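Local coordinates for protein glycosyl transferase (PDB 5U02) that belongs to the TarS family of glycosyl transferases, comprises a helical linker followed by two C-terminal beta domains, and forms a three-chain assembly, at residues Q107-D112 and F122-P127; G116-Q121 and I132-P137; V169-H174 and Y194-M199; W213-E218 and N265-Y270. One frame throughout, in Å; residues are numbered along the deposited sequence.

Contact 1 (Q107-D112 and F122-P127)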
# COMPACT_ATOMS: atom_id res chain seq x y z
N GLN A 107 -6.24 7.86 -22.09
CA GLN A 107 -7.30 8.84 -21.86
C GLN A 107 -8.29 8.67 -23.00
O GLN A 107 -8.06 9.12 -24.12
CB GLN A 107 -6.73 10.26 -21.79
CG GLN A 107 -7.67 11.39 -22.17
CD GLN A 107 -8.43 11.92 -20.99
OE1 GLN A 107 -7.86 12.58 -20.12
NE2 GLN A 107 -9.73 11.67 -20.97
N TYR A 108 -9.38 7.97 -22.71
CA TYR A 108 -10.44 7.73 -23.66
C TYR A 108 -11.68 8.52 -23.25
O TYR A 108 -11.90 8.78 -22.07
CB TYR A 108 -10.75 6.23 -23.75
CG TYR A 108 -9.51 5.38 -23.89
CD1 TYR A 108 -8.83 5.31 -25.09
CD2 TYR A 108 -8.99 4.68 -22.81
CE1 TYR A 108 -7.68 4.55 -25.23
CE2 TYR A 108 -7.83 3.92 -22.93
CZ TYR A 108 -7.19 3.86 -24.15
OH TYR A 108 -6.04 3.11 -24.30
N TYR A 109 -12.47 8.93 -24.25
CA TYR A 109 -13.73 9.58 -23.95
C TYR A 109 -14.60 8.70 -23.05
O TYR A 109 -15.09 9.15 -22.01
CB TYR A 109 -14.46 9.93 -25.25
CG TYR A 109 -15.86 10.45 -25.07
CD1 TYR A 109 -16.09 11.79 -24.74
CD2 TYR A 109 -16.96 9.62 -25.23
CE1 TYR A 109 -17.37 12.27 -24.56
CE2 TYR A 109 -18.24 10.10 -25.07
CZ TYR A 109 -18.44 11.42 -24.73
OH TYR A 109 -19.71 11.90 -24.57
N ARG A 110 -14.76 7.44 -23.44
CA ARG A 110 -15.46 6.44 -22.64
C ARG A 110 -14.71 5.12 -22.76
O ARG A 110 -14.18 4.81 -23.82
CB ARG A 110 -16.91 6.27 -23.10
CG ARG A 110 -17.95 6.66 -22.07
CD ARG A 110 -18.08 8.17 -21.94
NE ARG A 110 -18.76 8.57 -20.71
CZ ARG A 110 -18.86 9.82 -20.28
NH1 ARG A 110 -18.32 10.81 -20.98
NH2 ARG A 110 -19.49 10.08 -19.15
N PHE A 111 -14.68 4.36 -21.67
CA PHE A 111 -14.01 3.06 -21.68
C PHE A 111 -14.37 2.30 -20.41
O PHE A 111 -14.93 2.86 -19.46
CB PHE A 111 -12.48 3.21 -21.79
CG PHE A 111 -11.80 3.41 -20.47
CD1 PHE A 111 -11.75 4.67 -19.88
CD2 PHE A 111 -11.19 2.35 -19.81
CE1 PHE A 111 -11.12 4.86 -18.66
CE2 PHE A 111 -10.56 2.54 -18.59
CZ PHE A 111 -10.52 3.79 -18.02
N ASP A 112 -14.05 1.01 -20.42
CA ASP A 112 -14.01 0.15 -19.24
C ASP A 112 -13.33 -1.15 -19.66
O ASP A 112 -13.18 -1.43 -20.85
CB ASP A 112 -15.40 -0.10 -18.66
CG ASP A 112 -16.43 -0.44 -19.72
OD1 ASP A 112 -16.43 -1.60 -20.19
OD2 ASP A 112 -17.23 0.44 -20.08
N PHE A 122 -14.03 6.35 -28.59
CA PHE A 122 -13.01 7.39 -28.60
C PHE A 122 -13.60 8.80 -28.62
O PHE A 122 -12.95 9.74 -28.15
CB PHE A 122 -12.08 7.19 -29.80
CG PHE A 122 -11.17 6.00 -29.66
CD1 PHE A 122 -9.96 6.10 -28.97
CD2 PHE A 122 -11.52 4.78 -30.20
CE1 PHE A 122 -9.13 5.00 -28.85
CE2 PHE A 122 -10.70 3.69 -30.08
CZ PHE A 122 -9.50 3.79 -29.40
N ASN A 123 -14.81 8.97 -29.15
CA ASN A 123 -15.46 10.27 -29.17
C ASN A 123 -16.96 10.07 -29.01
O ASN A 123 -17.48 8.97 -29.19
CB ASN A 123 -15.15 11.06 -30.45
CG ASN A 123 -13.92 11.94 -30.31
OD1 ASN A 123 -13.98 13.02 -29.72
ND2 ASN A 123 -12.79 11.48 -30.83
N GLU A 124 -17.65 11.16 -28.68
CA GLU A 124 -19.09 11.09 -28.44
C GLU A 124 -19.83 10.70 -29.71
O GLU A 124 -19.61 11.29 -30.78
CB GLU A 124 -19.59 12.44 -27.92
CG GLU A 124 -21.03 12.42 -27.43
CD GLU A 124 -21.42 13.70 -26.71
OE1 GLU A 124 -21.15 14.79 -27.26
OE2 GLU A 124 -21.98 13.62 -25.60
N GLY A 125 -20.70 9.70 -29.60
CA GLY A 125 -21.48 9.22 -30.72
C GLY A 125 -20.84 8.14 -31.56
O GLY A 125 -21.53 7.51 -32.37
N GLU A 126 -19.54 7.90 -31.39
CA GLU A 126 -18.83 6.91 -32.18
C GLU A 126 -19.03 5.52 -31.58
O GLU A 126 -19.36 5.38 -30.40
CB GLU A 126 -17.35 7.27 -32.23
CG GLU A 126 -16.68 7.05 -33.58
CD GLU A 126 -17.06 8.08 -34.62
OE1 GLU A 126 -16.85 7.82 -35.82
OE2 GLU A 126 -17.57 9.16 -34.24
N PRO A 127 -18.86 4.46 -32.38
CA PRO A 127 -19.03 3.10 -31.86
C PRO A 127 -18.03 2.76 -30.76
O PRO A 127 -17.05 3.47 -30.51
CB PRO A 127 -18.81 2.21 -33.09
CG PRO A 127 -19.20 3.07 -34.23
CD PRO A 127 -18.79 4.47 -33.86
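Tyr-109 lies flat against the backbone of the turn formed by 123-126, while Tyr-108 and Phe-122 run alongside one another in the same direction toward helix 93-105; the contact joins the ends of the first two strands of a small three-stranded antiparallel sheet (110-114, 117-121, 129-132). The Tyr-109 ring has the amide N of Glu-124 over the centre of one face, 3.7 Å above the plane, and Arg-110 NH1 over the rim of the opposite face. A ring this broad suits the place, because it can lie across a peptide group and still carry a hydroxyl beyond it. CG of Tyr-109 stands anti to the backbone N (chi1 173°), which swings the ring out along the turn; CB meanwhile sits 3.3 Å from Phe-122 O.

The turn is type II, closed by a bond from Glu-126 N to Asn-123 O, and Gly-125 takes the positive phi (89°) of its third position, a conformation that glycine adopts readily. The second pair is buried and meets through ring carbons. Its rings are inclined by 76° with centroids 5.9 Å apart, an oblique pairing in which Phe-122 CE1 comes to the edge of the Tyr-108 ring. Helix 93-105 packs on both, through Val-99 and Ser-102 against Phe-122 and Ser-102 and Tyr-103 against Tyr-108. A tyrosine suits the inner position because its hydroxyl reaches Met-161 O. On the exposed flank, the extended Glu-124 chain carries its carboxylate to the other tyrosine, where Tyr-109 OH gives a weak hydrogen bond of 3.0 Å to Glu-124 OE2.

Contact 2 (G116-Q121 and I132-P137)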
# COMPACT_ATOMS: atom_id res chain seq x y z
N GLY A 116 -9.94 -8.36 -18.76
CA GLY A 116 -8.58 -7.86 -18.88
C GLY A 116 -8.28 -7.21 -20.21
O GLY A 116 -7.12 -7.17 -20.63
N LYS A 117 -9.30 -6.70 -20.89
CA LYS A 117 -9.14 -6.04 -22.18
C LYS A 117 -10.03 -4.81 -22.22
O LYS A 117 -11.02 -4.70 -21.49
CB LYS A 117 -9.47 -6.99 -23.34
CG LYS A 117 -8.25 -7.66 -23.95
CD LYS A 117 -8.51 -9.12 -24.28
CE LYS A 117 -9.78 -9.28 -25.10
NZ LYS A 117 -10.23 -10.70 -25.12
N LEU A 118 -9.67 -3.87 -23.10
CA LEU A 118 -10.32 -2.57 -23.16
C LEU A 118 -11.47 -2.57 -24.15
O LEU A 118 -11.38 -3.14 -25.24
CB LEU A 118 -9.31 -1.49 -23.53
CG LEU A 118 -8.71 -0.66 -22.40
CD1 LEU A 118 -8.36 -1.53 -21.21
CD2 LEU A 118 -7.48 0.08 -22.89
N ASN A 119 -12.57 -1.92 -23.77
CA ASN A 119 -13.65 -1.54 -24.67
C ASN A 119 -13.72 -0.02 -24.69
O ASN A 119 -13.99 0.59 -23.66
CB ASN A 119 -14.99 -2.15 -24.24
CG ASN A 119 -14.95 -3.66 -24.19
OD1 ASN A 119 -14.03 -4.29 -24.71
ND2 ASN A 119 -15.96 -4.26 -23.57
N ILE A 120 -13.48 0.58 -25.85
CA ILE A 120 -13.22 2.01 -25.95
C ILE A 120 -14.18 2.65 -26.95
O ILE A 120 -14.35 2.16 -28.06
CB ILE A 120 -11.76 2.28 -26.38
CG1 ILE A 120 -10.78 1.68 -25.39
CG2 ILE A 120 -11.53 3.78 -26.53
CD1 ILE A 120 -9.35 1.65 -25.89
N GLN A 121 -14.79 3.77 -26.54
CA GLN A 121 -15.42 4.71 -27.46
C GLN A 121 -14.59 5.98 -27.44
O GLN A 121 -14.45 6.62 -26.38
CB GLN A 121 -16.88 4.99 -27.07
CG GLN A 121 -17.47 6.19 -27.82
CD GLN A 121 -18.78 6.72 -27.21
OE1 GLN A 121 -18.87 6.94 -26.01
NE2 GLN A 121 -19.78 6.95 -28.06
N ILE A 132 -9.68 -4.87 -26.75
CA ILE A 132 -8.38 -4.35 -27.15
C ILE A 132 -7.34 -4.77 -26.12
O ILE A 132 -7.45 -4.42 -24.94
CB ILE A 132 -8.42 -2.82 -27.30
CG1 ILE A 132 -9.60 -2.41 -28.19
CG2 ILE A 132 -7.11 -2.30 -27.87
CD1 ILE A 132 -9.70 -0.93 -28.46
N ASP A 133 -6.33 -5.51 -26.57
CA ASP A 133 -5.27 -5.99 -25.68
C ASP A 133 -4.51 -4.82 -25.07
O ASP A 133 -4.48 -3.71 -25.60
CB ASP A 133 -4.30 -6.90 -26.44
CG ASP A 133 -4.80 -8.34 -26.54
OD1 ASP A 133 -5.84 -8.66 -25.93
OD2 ASP A 133 -4.15 -9.14 -27.24
N ILE A 134 -3.88 -5.08 -23.92
CA ILE A 134 -3.08 -4.08 -23.22
C ILE A 134 -1.61 -4.45 -23.38
O ILE A 134 -1.16 -5.48 -22.86
CB ILE A 134 -3.47 -3.96 -21.74
CG1 ILE A 134 -4.97 -3.80 -21.59
CG2 ILE A 134 -2.73 -2.80 -21.10
CD1 ILE A 134 -5.39 -3.26 -20.24
N ALA A 135 -0.86 -3.61 -24.09
CA ALA A 135 0.55 -3.82 -24.32
C ALA A 135 1.36 -3.43 -23.08
O ALA A 135 0.87 -2.78 -22.17
CB ALA A 135 1.02 -3.03 -25.54
N LYS A 136 2.62 -3.86 -23.07
CA LYS A 136 3.49 -3.59 -21.94
C LYS A 136 3.79 -2.09 -21.85
O LYS A 136 4.04 -1.44 -22.88
CB LYS A 136 4.78 -4.38 -22.05
CG LYS A 136 5.22 -5.05 -20.77
CD LYS A 136 6.19 -6.19 -21.04
CE LYS A 136 7.62 -5.75 -20.82
NZ LYS A 136 8.55 -6.92 -20.80
N PRO A 137 3.76 -1.50 -20.66
CA PRO A 137 4.10 -0.08 -20.54
C PRO A 137 5.57 0.17 -20.77
O PRO A 137 6.43 -0.65 -20.44
CB PRO A 137 3.72 0.27 -19.09
CG PRO A 137 3.77 -1.03 -18.38
CD PRO A 137 3.28 -2.05 -19.38
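Leu-118 and Ile-132 face each other as an antiparallel hydrogen-bonded pair, and the tight half of the contact is built round them. Two backbone bonds join the pair. Leu-118 N points at Ile-132 O almost straight, with an N-H...O angle of 178°, though the donor is tilted out of the carbonyl plane; Ile-132 N returns a bond of 2.9 Å to a lone pair of Leu-118 O, in the carbonyl plane.

Both side chains lie on one face of the sheet, CB to CB 4.1 Å, and this face continues as a row of branched aliphatic residues. Ile-132 CG1 is anti to its carbonyl carbon (chi1 -51°), which sends CD1 along the strand to meet Ile-120 CD1 at 3.7 Å, the two side chains crossing at about a right angle. At the other end Leu-118 CD1 touches Ile-134 CD1 at 3.6 Å, again nearly perpendicular. Isoleucine and leucine suit this face because their methyl ends interlock without leaving polar groups to satisfy; Tyr-108 adds its ring against Leu-118 and Ile-120.

The looser side belongs to Lys-117 and the exposed Asp-133, which run alongside each other. Here it is the aliphatic part of the lysine that touches, CD lying 3.2 Å from Asp-133 OD1, while the bent chain leaves NZ 4.9 Å from Asp-133 OD1, too far for a salt bridge, so any attraction between the opposite charges is probably long-range and weak. Asp-133 N is held by Ser-79 OG. The arrangement is that of an antiparallel beta meander, strand 117-121 lying in the middle of a three-stranded sheet, at the point where strand 129-132 ends and the chain goes on to strand 138-146 of the large antiparallel sheet.

Contact 3 (V169-H174 and Y194-M199)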
# COMPACT_ATOMS: atom_id res chain seq x y z
N VAL A 169 1.16 -0.81 -9.03
CA VAL A 169 2.57 -0.95 -9.36
C VAL A 169 3.35 -1.25 -8.09
O VAL A 169 3.03 -0.73 -7.01
CB VAL A 169 3.14 0.30 -10.07
CG1 VAL A 169 2.30 0.67 -11.29
CG2 VAL A 169 3.25 1.48 -9.12
N ARG A 170 4.35 -2.12 -8.21
CA ARG A 170 5.31 -2.38 -7.14
C ARG A 170 6.69 -2.43 -7.76
O ARG A 170 6.84 -2.72 -8.95
CB ARG A 170 5.03 -3.71 -6.42
CG ARG A 170 3.64 -3.84 -5.82
CD ARG A 170 3.57 -5.00 -4.84
NE ARG A 170 3.63 -6.31 -5.49
CZ ARG A 170 3.70 -7.46 -4.82
NH1 ARG A 170 3.72 -7.46 -3.49
NH2 ARG A 170 3.74 -8.62 -5.48
N LEU A 171 7.70 -2.15 -6.95
CA LEU A 171 9.08 -2.30 -7.37
C LEU A 171 9.55 -3.70 -7.02
O LEU A 171 9.39 -4.15 -5.88
CB LEU A 171 9.98 -1.25 -6.72
CG LEU A 171 11.37 -1.14 -7.34
CD1 LEU A 171 11.24 -0.88 -8.82
CD2 LEU A 171 12.16 -0.03 -6.68
N LYS A 172 10.12 -4.40 -7.99
CA LYS A 172 10.51 -5.79 -7.82
C LYS A 172 12.02 -5.93 -7.92
O LYS A 172 12.63 -5.50 -8.91
CB LYS A 172 9.83 -6.68 -8.86
CG LYS A 172 10.16 -8.15 -8.74
CD LYS A 172 9.43 -8.94 -9.81
CE LYS A 172 9.72 -10.42 -9.72
NZ LYS A 172 9.04 -11.12 -10.83
N LEU A 173 12.62 -6.53 -6.90
CA LEU A 173 14.00 -6.99 -6.95
C LEU A 173 13.97 -8.50 -7.19
O LEU A 173 13.34 -9.24 -6.43
CB LEU A 173 14.75 -6.66 -5.66
CG LEU A 173 14.79 -5.19 -5.23
CD1 LEU A 173 15.65 -5.00 -3.98
CD2 LEU A 173 15.27 -4.30 -6.37
N HIS A 174 14.62 -8.95 -8.26
CA HIS A 174 14.61 -10.35 -8.65
C HIS A 174 16.06 -10.81 -8.73
O HIS A 174 16.85 -10.22 -9.47
CB HIS A 174 13.89 -10.54 -9.99
CG HIS A 174 13.19 -11.86 -10.14
ND1 HIS A 174 12.52 -12.21 -11.29
CD2 HIS A 174 13.06 -12.90 -9.28
CE1 HIS A 174 12.00 -13.42 -11.14
NE2 HIS A 174 12.31 -13.86 -9.93
N TYR A 194 6.26 7.41 -10.51
CA TYR A 194 6.09 6.53 -9.36
C TYR A 194 7.40 6.48 -8.56
O TYR A 194 8.43 6.04 -9.09
CB TYR A 194 5.65 5.14 -9.81
CG TYR A 194 4.25 5.14 -10.41
CD1 TYR A 194 4.04 5.47 -11.74
CD2 TYR A 194 3.15 4.86 -9.62
CE1 TYR A 194 2.76 5.49 -12.28
CE2 TYR A 194 1.87 4.87 -10.14
CZ TYR A 194 1.69 5.19 -11.47
OH TYR A 194 0.42 5.21 -12.01
N ARG A 195 7.34 6.90 -7.30
CA ARG A 195 8.51 7.04 -6.44
C ARG A 195 8.52 5.95 -5.38
O ARG A 195 7.53 5.74 -4.68
CB ARG A 195 8.53 8.41 -5.77
CG ARG A 195 9.56 8.56 -4.66
CD ARG A 195 9.55 9.97 -4.13
NE ARG A 195 9.95 10.92 -5.16
CZ ARG A 195 11.02 11.70 -5.07
NH1 ARG A 195 11.78 11.66 -3.99
NH2 ARG A 195 11.31 12.53 -6.07
N PHE A 196 9.66 5.27 -5.24
CA PHE A 196 9.83 4.19 -4.29
C PHE A 196 10.97 4.53 -3.34
O PHE A 196 12.09 4.82 -3.79
CB PHE A 196 10.10 2.86 -5.00
CG PHE A 196 8.97 2.40 -5.89
CD1 PHE A 196 8.86 2.87 -7.19
CD2 PHE A 196 8.02 1.53 -5.40
CE1 PHE A 196 7.81 2.44 -8.01
CE2 PHE A 196 6.97 1.10 -6.20
CZ PHE A 196 6.87 1.56 -7.50
N ASN A 197 10.68 4.51 -2.03
CA ASN A 197 11.70 4.60 -0.99
C ASN A 197 12.03 3.18 -0.54
O ASN A 197 11.18 2.51 0.06
CB ASN A 197 11.22 5.43 0.19
CG ASN A 197 10.88 6.86 -0.19
OD1 ASN A 197 11.51 7.45 -1.06
ND2 ASN A 197 9.87 7.42 0.47
N ILE A 198 13.23 2.72 -0.85
CA ILE A 198 13.70 1.39 -0.46
C ILE A 198 14.59 1.57 0.76
O ILE A 198 15.77 1.91 0.64
CB ILE A 198 14.47 0.70 -1.59
CG1 ILE A 198 13.63 0.61 -2.86
CG2 ILE A 198 14.91 -0.68 -1.16
CD1 ILE A 198 14.47 0.29 -4.06
N MET A 199 14.02 1.34 1.94
CA MET A 199 14.75 1.47 3.19
C MET A 199 15.67 0.26 3.38
O MET A 199 15.19 -0.88 3.44
CB MET A 199 13.77 1.60 4.35
CG MET A 199 12.61 2.53 4.05
SD MET A 199 13.18 4.16 3.56
CE MET A 199 13.82 4.76 5.12
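Val-169, Leu-171, Tyr-194, Phe-196 and Ile-198 all turn inward between two strands that share no hydrogen bond across this contact. The short strand segments run 8.4 Å apart at closest approach, with 45° between their directions, a spacing filled by side chains alone.

Aromatic contacts come first. Leu-171 CB lies over the face of the Phe-196 ring in a CH-pi contact, 3.8 Å from the centroid and 18° off the ring normal, and Leu-171 N approaches Phe-196 CE2 at 3.4 Å. Flat phenylalanine suits this place because one ring can accept both the backbone and the CB of the facing strand. Val-169 CG2 meets Tyr-194 CD2 at 3.4 Å, and its CG1 stands over a face of the same ring.

Purely aliphatic contact follows: with CG of Leu-171 anti to the backbone N (chi1 -167°), CD2 is carried across to Ile-198 CD1, 3.5 Å away and crossing at about a right angle. Leu-155 and Val-215 also pack on Leu-171.

The polar ends find partners outside the two segments. Tyr-194 OH is hydrogen-bonded to Tyr-167 OH, while Arg-170 turns away to salt bridges with Glu-218 and with Glu-164 of the third subunit; Asn-197 bonds Asp-202 of the second subunit. Such face-to-face packing of strands through an apolar interior is that of a beta sandwich, consistent with the E-set clan of this domain.

Contact 4 (W213-E218 and N265-Y270)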
# COMPACT_ATOMS: atom_id res chain seq x y z
N TRP A 213 20.85 -8.60 -7.85
CA TRP A 213 19.43 -8.29 -7.75
C TRP A 213 19.07 -7.38 -8.92
O TRP A 213 19.54 -6.25 -9.00
CB TRP A 213 19.10 -7.63 -6.41
CG TRP A 213 19.39 -8.49 -5.22
CD1 TRP A 213 20.57 -8.57 -4.53
CD2 TRP A 213 18.49 -9.40 -4.57
NE1 TRP A 213 20.45 -9.47 -3.49
CE2 TRP A 213 19.19 -9.99 -3.50
CE3 TRP A 213 17.16 -9.78 -4.79
CZ2 TRP A 213 18.60 -10.93 -2.65
CZ3 TRP A 213 16.58 -10.72 -3.95
CH2 TRP A 213 17.30 -11.28 -2.90
N ASP A 214 18.23 -7.88 -9.83
CA ASP A 214 17.81 -7.11 -10.98
C ASP A 214 16.52 -6.37 -10.65
O ASP A 214 15.67 -6.87 -9.91
CB ASP A 214 17.64 -8.00 -12.21
CG ASP A 214 18.89 -8.83 -12.52
OD1 ASP A 214 19.93 -8.21 -12.82
OD2 ASP A 214 18.81 -10.08 -12.55
N VAL A 215 16.39 -5.16 -11.19
CA VAL A 215 15.27 -4.27 -10.86
C VAL A 215 14.19 -4.41 -11.93
O VAL A 215 14.46 -4.23 -13.12
CB VAL A 215 15.73 -2.81 -10.72
CG1 VAL A 215 14.59 -1.93 -10.22
CG2 VAL A 215 16.92 -2.72 -9.76
N PHE A 216 12.97 -4.72 -11.50
CA PHE A 216 11.79 -4.75 -12.35
C PHE A 216 10.73 -3.82 -11.77
O PHE A 216 10.71 -3.53 -10.57
CB PHE A 216 11.19 -6.16 -12.47
CG PHE A 216 12.07 -7.16 -13.18
CD1 PHE A 216 13.18 -7.69 -12.56
CD2 PHE A 216 11.75 -7.58 -14.46
CE1 PHE A 216 13.97 -8.63 -13.21
CE2 PHE A 216 12.54 -8.52 -15.12
CZ PHE A 216 13.65 -9.04 -14.49
N LEU A 217 9.83 -3.37 -12.64
CA LEU A 217 8.58 -2.74 -12.23
C LEU A 217 7.44 -3.69 -12.55
O LEU A 217 7.24 -4.06 -13.71
CB LEU A 217 8.36 -1.40 -12.92
CG LEU A 217 7.05 -0.72 -12.50
CD1 LEU A 217 7.18 -0.15 -11.09
CD2 LEU A 217 6.62 0.36 -13.48
N GLU A 218 6.70 -4.10 -11.52
CA GLU A 218 5.53 -4.93 -11.70
C GLU A 218 4.30 -4.05 -11.82
O GLU A 218 4.11 -3.13 -11.01
CB GLU A 218 5.36 -5.91 -10.54
CG GLU A 218 4.14 -6.80 -10.64
CD GLU A 218 3.69 -7.35 -9.30
OE1 GLU A 218 4.18 -8.43 -8.90
OE2 GLU A 218 2.86 -6.69 -8.63
N ASN A 265 21.81 -2.87 -20.72
CA ASN A 265 21.95 -1.56 -20.08
C ASN A 265 20.85 -1.32 -19.04
O ASN A 265 20.40 -0.19 -18.84
CB ASN A 265 21.96 -0.45 -21.13
CG ASN A 265 22.58 0.83 -20.63
OD1 ASN A 265 23.38 0.82 -19.70
ND2 ASN A 265 22.22 1.95 -21.26
N ASN A 266 20.40 -2.38 -18.37
CA ASN A 266 19.42 -2.26 -17.30
C ASN A 266 20.12 -2.20 -15.95
O ASN A 266 21.27 -2.63 -15.80
CB ASN A 266 18.44 -3.44 -17.33
CG ASN A 266 17.54 -3.41 -18.55
OD1 ASN A 266 17.63 -4.27 -19.42
ND2 ASN A 266 16.68 -2.41 -18.62
N ILE A 267 19.42 -1.68 -14.95
CA ILE A 267 20.03 -1.41 -13.66
C ILE A 267 19.83 -2.59 -12.73
O ILE A 267 18.75 -3.20 -12.69
CB ILE A 267 19.48 -0.10 -13.06
CG1 ILE A 267 20.27 0.28 -11.80
CG2 ILE A 267 17.99 -0.21 -12.76
CD1 ILE A 267 19.99 1.68 -11.32
N SER A 268 20.88 -2.92 -11.98
CA SER A 268 20.84 -4.01 -11.01
C SER A 268 21.58 -3.57 -9.75
O SER A 268 22.24 -2.53 -9.72
CB SER A 268 21.44 -5.29 -11.59
OG SER A 268 20.70 -5.73 -12.72
N LEU A 269 21.47 -4.38 -8.70
CA LEU A 269 22.13 -4.12 -7.43
C LEU A 269 23.07 -5.27 -7.10
O LEU A 269 22.65 -6.43 -7.05
CB LEU A 269 21.11 -3.93 -6.30
CG LEU A 269 19.98 -2.94 -6.61
CD1 LEU A 269 19.05 -2.79 -5.41
CD2 LEU A 269 20.54 -1.59 -7.02
N TYR A 270 24.34 -4.95 -6.86
CA TYR A 270 25.36 -5.93 -6.50
C TYR A 270 25.63 -5.84 -5.01
O TYR A 270 25.98 -4.76 -4.50
CB TYR A 270 26.63 -5.71 -7.31
CG TYR A 270 27.65 -6.82 -7.23
CD1 TYR A 270 27.48 -8.00 -7.94
CD2 TYR A 270 28.80 -6.68 -6.46
CE1 TYR A 270 28.43 -9.02 -7.87
CE2 TYR A 270 29.74 -7.69 -6.38
CZ TYR A 270 29.55 -8.85 -7.09
OH TYR A 270 30.49 -9.85 -7.02
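Val-215 is the main bump of this contact, and it fits against Ile-267 on the neighbouring strand. Its CB lies 4.0 Å from Ile-267 CG2, the two side chains crossing obliquely, and its CG2 reaches on to Leu-269 CG at 4.4 Å. A beta-branched valine suits the place because, broad near its backbone, it sits against both the carbonyl O and CG2 of Ile-267.

Trp-213 and Leu-269 pair on one face, CB to CB 4.2 Å. The indole then leads away from the strand, leaving Leu-269 O at its edge and in its plane, and its NE1 is bonded to Leu-207 O. Beneath them, Trp-213 and Leu-269 exchange two backbone bonds, the shorter being Leu-269 N to Trp-213 O at 2.7 Å.

The opposite face holds a small polar fit. Ser-268, small enough to fit beside the carboxylate, gives its hydroxyl to the anti lone pair of Asp-214 OD1 at 2.6 Å. Arg-176 and Arg-229 both form salt bridges with that same oxygen, which probably offsets its charge and favours the ionised form. The segments 213-218 and 267-270 run at 146°, antiparallel with a marked twist, consistent with the E-set clan of this domain.

Overall arrangement
Along the chain, contacts 1 and 2 interlock, their segments alternating, and contacts 3 and 4 follow in series. The first two share the three-stranded sheet of 110-114, 117-121 and 129-132; their centres lie 13 Å apart, and Arg-110 O to Gln-121 N and Glu-126 O to Gln-121 NE2 connect them. Contacts 3 and 4, centres 10 Å apart, belong to one large antiparallel sheet system of the first C-terminal domain, where strands 168-175 and 212-221 are neighbours. Contact 2 stands about 25 Å, centre to centre, from contact 3, with nearest atoms about 7 Å apart. The small sheet thus bridges the helical N-terminal part and the beta domain, where contact 3 also touches neighbouring subunits.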